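Local coordinates for protein coenzyme A transferase (Yersinia pestis, PDB 3S8D) that probably transfers coenzyme A between acyl-CoA thioesters and carboxylates such as acetate, at residues A[50-55]-A[177-182]. Residues are numbered along the deposited sequence; the frame is centred on the assembly and turned at random.
Sequences EPPALL and IVEVNR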
ATOM      1  N   GLU A  50      24.828  -4.423  14.329  1.00 37.42           N
ATOM      2  CA  GLU A  50      25.460  -5.711  14.029  1.00 42.28           C
ATOM      3  C   GLU A  50      26.705  -5.884  14.900  1.00 39.75           C
ATOM      4  O   GLU A  50      27.627  -5.074  14.816  1.00 38.57           O
ATOM      5  CB  GLU A  50      25.846  -5.800  12.551  1.00 42.26           C
ATOM      6  CG  GLU A  50      24.671  -6.004  11.596  1.00 43.99           C
ATOM      7  CD  GLU A  50      25.086  -5.880  10.133  1.00 49.11           C
ATOM      8  OE1 GLU A  50      26.273  -5.569   9.873  1.00 50.70           O
ATOM      9  OE2 GLU A  50      24.230  -6.088   9.244  1.00 52.30           O
ATOM     10  N   PRO A  51      26.732  -6.956  15.716  1.00 38.84           N
ATOM     11  CA  PRO A  51      27.762  -7.276  16.730  1.00 41.15           C
ATOM     12  C   PRO A  51      29.058  -7.882  16.174  1.00 42.41           C
ATOM     13  O   PRO A  51      29.116  -9.106  16.035  1.00 44.26           O
ATOM     14  CB  PRO A  51      27.063  -8.309  17.633  1.00 37.65           C
ATOM     15  CG  PRO A  51      25.704  -8.650  16.929  1.00 37.02           C
ATOM     16  CD  PRO A  51      25.728  -8.030  15.582  1.00 32.24           C
ATOM     17  N   PRO A  52      30.091  -7.048  15.918  1.00 44.49           N
ATOM     18  CA  PRO A  52      31.306  -7.473  15.201  1.00 43.26           C
ATOM     19  C   PRO A  52      32.012  -8.694  15.812  1.00 45.79           C
ATOM     20  O   PRO A  52      32.410  -9.612  15.073  1.00 46.41           O
ATOM     21  CB  PRO A  52      32.222  -6.242  15.288  1.00 42.35           C
ATOM     22  CG  PRO A  52      31.317  -5.082  15.553  1.00 42.62           C
ATOM     23  CD  PRO A  52      30.204  -5.656  16.400  1.00 43.67           C
ATOM     24  N   ALA A  53      32.175  -8.699  17.135  1.00 43.91           N
ATOM     25  CA  ALA A  53      32.883  -9.789  17.813  1.00 48.49           C
ATOM     26  C   ALA A  53      32.085 -11.094  17.768  1.00 47.35           C
ATOM     27  O   ALA A  53      32.632 -12.162  17.492  1.00 44.64           O
ATOM     28  CB  ALA A  53      33.216  -9.408  19.251  1.00 44.46           C
ATOM     29  N   LEU A  54      30.788 -10.998  18.040  1.00 47.77           N
ATOM     30  CA  LEU A  54      29.899 -12.145  17.903  1.00 45.31           C
ATOM     31  C   LEU A  54      29.899 -12.673  16.461  1.00 44.81           C
ATOM     32  O   LEU A  54      29.858 -13.889  16.231  1.00 47.01           O
ATOM     33  CB  LEU A  54      28.486 -11.760  18.339  1.00 43.69           C
ATOM     34  CG  LEU A  54      28.312 -11.698  19.859  1.00 49.41           C
ATOM     35  CD1 LEU A  54      26.991 -11.026  20.269  1.00 39.26           C
ATOM     36  CD2 LEU A  54      28.438 -13.106  20.474  1.00 47.60           C
ATOM     37  N   LEU A  55      29.956 -11.757  15.498  1.00 41.23           N
ATOM     38  CA  LEU A  55      29.919 -12.126  14.087  1.00 47.23           C
ATOM     39  C   LEU A  55      31.237 -12.739  13.637  1.00 48.47           C
ATOM     40  O   LEU A  55      31.251 -13.779  12.961  1.00 44.89           O
ATOM     41  CB  LEU A  55      29.549 -10.924  13.211  1.00 42.52           C
ATOM     42  CG  LEU A  55      28.112 -10.439  13.425  1.00 44.53           C
ATOM     43  CD1 LEU A  55      27.790  -9.214  12.571  1.00 44.27           C
ATOM     44  CD2 LEU A  55      27.120 -11.574  13.159  1.00 44.19           C
ATOM     45  N   ILE A 177      21.700 -12.806  22.369  1.00 33.77           N
ATOM     46  CA  ILE A 177      23.106 -12.592  22.686  1.00 34.07           C
ATOM     47  C   ILE A 177      23.491 -11.171  22.363  1.00 36.44           C
ATOM     48  O   ILE A 177      23.268 -10.689  21.247  1.00 35.15           O
ATOM     49  CB  ILE A 177      24.060 -13.516  21.869  1.00 39.15           C
ATOM     50  CG1 ILE A 177      23.568 -14.968  21.827  1.00 36.07           C
ATOM     51  CG2 ILE A 177      25.489 -13.427  22.409  1.00 38.25           C
ATOM     52  CD1 ILE A 177      23.394 -15.590  23.185  1.00 40.04           C
ATOM     53  N   VAL A 178      24.056 -10.481  23.346  1.00 37.29           N
ATOM     54  CA  VAL A 178      24.393  -9.075  23.179  1.00 37.05           C
ATOM     55  C   VAL A 178      25.883  -8.816  23.347  1.00 35.34           C
ATOM     56  O   VAL A 178      26.537  -9.412  24.201  1.00 36.62           O
ATOM     57  CB  VAL A 178      23.618  -8.194  24.173  1.00 38.56           C
ATOM     58  CG1 VAL A 178      22.122  -8.329  23.942  1.00 38.32           C
ATOM     59  CG2 VAL A 178      23.976  -8.570  25.602  1.00 39.26           C
ATOM     60  N   GLU A 179      26.411  -7.921  22.523  1.00 38.90           N
ATOM     61  CA  GLU A 179      27.797  -7.500  22.634  1.00 41.16           C
ATOM     62  C   GLU A 179      27.848  -6.111  23.254  1.00 41.04           C
ATOM     63  O   GLU A 179      27.606  -5.112  22.578  1.00 37.74           O
ATOM     64  CB  GLU A 179      28.471  -7.492  21.261  1.00 41.11           C
ATOM     65  CG  GLU A 179      29.946  -7.133  21.297  1.00 43.53           C
ATOM     66  CD  GLU A 179      30.592  -7.181  19.928  1.00 48.75           C
ATOM     67  OE1 GLU A 179      29.880  -7.459  18.941  1.00 50.34           O
ATOM     68  OE2 GLU A 179      31.814  -6.941  19.838  1.00 49.90           O
ATOM     69  N   VAL A 180      28.152  -6.053  24.546  1.00 38.63           N
ATOM     70  CA  VAL A 180      28.217  -4.782  25.254  1.00 35.65           C
ATOM     71  C   VAL A 180      29.300  -3.890  24.665  1.00 41.04           C
ATOM     72  O   VAL A 180      30.460  -4.287  24.570  1.00 46.65           O
ATOM     73  CB  VAL A 180      28.485  -4.983  26.754  1.00 41.50           C
ATOM     74  CG1 VAL A 180      28.766  -3.647  27.422  1.00 41.08           C
ATOM     75  CG2 VAL A 180      27.305  -5.677  27.415  1.00 36.44           C
ATOM     76  N   ASN A 181      28.915  -2.682  24.269  1.00 37.68           N
ATOM     77  CA  ASN A 181      29.854  -1.741  23.689  1.00 39.08           C
ATOM     78  C   ASN A 181      29.615  -0.315  24.204  1.00 45.47           C
ATOM     79  O   ASN A 181      28.628   0.339  23.841  1.00 44.55           O
ATOM     80  CB  ASN A 181      29.815  -1.819  22.163  1.00 36.98           C
ATOM     81  CG  ASN A 181      30.792  -0.871  21.504  1.00 42.63           C
ATOM     82  OD1 ASN A 181      31.592  -0.211  22.171  1.00 46.40           O
ATOM     83  ND2 ASN A 181      30.735  -0.798  20.182  1.00 42.39           N
ATOM     84  N   ARG A 182      30.530   0.157  25.051  1.00 42.65           N
ATOM     85  CA  ARG A 182      30.412   1.472  25.672  1.00 46.71           C
ATOM     86  C   ARG A 182      30.211   2.586  24.647  1.00 41.37           C
ATOM     87  O   ARG A 182      29.733   3.672  24.992  1.00 42.26           O
ATOM     88  CB  ARG A 182      31.655   1.782  26.525  1.00 50.71           C
ATOM     89  CG  ARG A 182      32.741   2.548  25.767  1.00 50.45           C
ATOM     90  CD  ARG A 182      33.917   2.979  26.661  1.00 56.70           C
ATOM     91  NE  ARG A 182      35.099   3.220  25.830  1.00 58.46           N
ATOM     92  CZ  ARG A 182      36.226   2.516  25.905  1.00 59.05           C
ATOM     93  NH1 ARG A 182      36.348   1.548  26.812  1.00 61.77           N
ATOM     94  NH2 ARG A 182      37.240   2.790  25.086  1.00 55.77           N
TER
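Glu179, reaching from strand 175-180, meets the first turn of helix 52-63 and illustrates how a carboxylate from a distant strand can accept an N-H at the start of a helix, here with Pro51 at the N-cap position. Its CG lies anti to the backbone N (chi1 -177°) and the chain stays extended beyond it, which carries the carboxylate to the backbone of Pro51-Ala53. There Ala53 N donates to OE1 of Glu179 at 3.2 Å, a bent bond (138°) that meets the oxygen on its syn side, 27° out of the carboxylate plane. As Pro52 N has no hydrogen, Ala53 carries the first N-H of this helix start, and the negative group probably also gains from the helix dipole. The tight part lies nearer the strand: Leu54 CD1 and CD2 straddle CG2 of Ile177, each at 3.5 Å, while CD1 also approaches Glu179 CB at 4.0 Å. Leu54, Ile177 and Glu179 are buried, whereas Pro52, crossing the Glu179 side chain at about a right angle and touching OE1 through CD, and Ala53 are partly exposed. Within the parallel sheet of the N-terminal domain, strand 175-180 runs between strands 143-148 and 201-204, and Leu54 packs across all three, also touching Met145 and Val203.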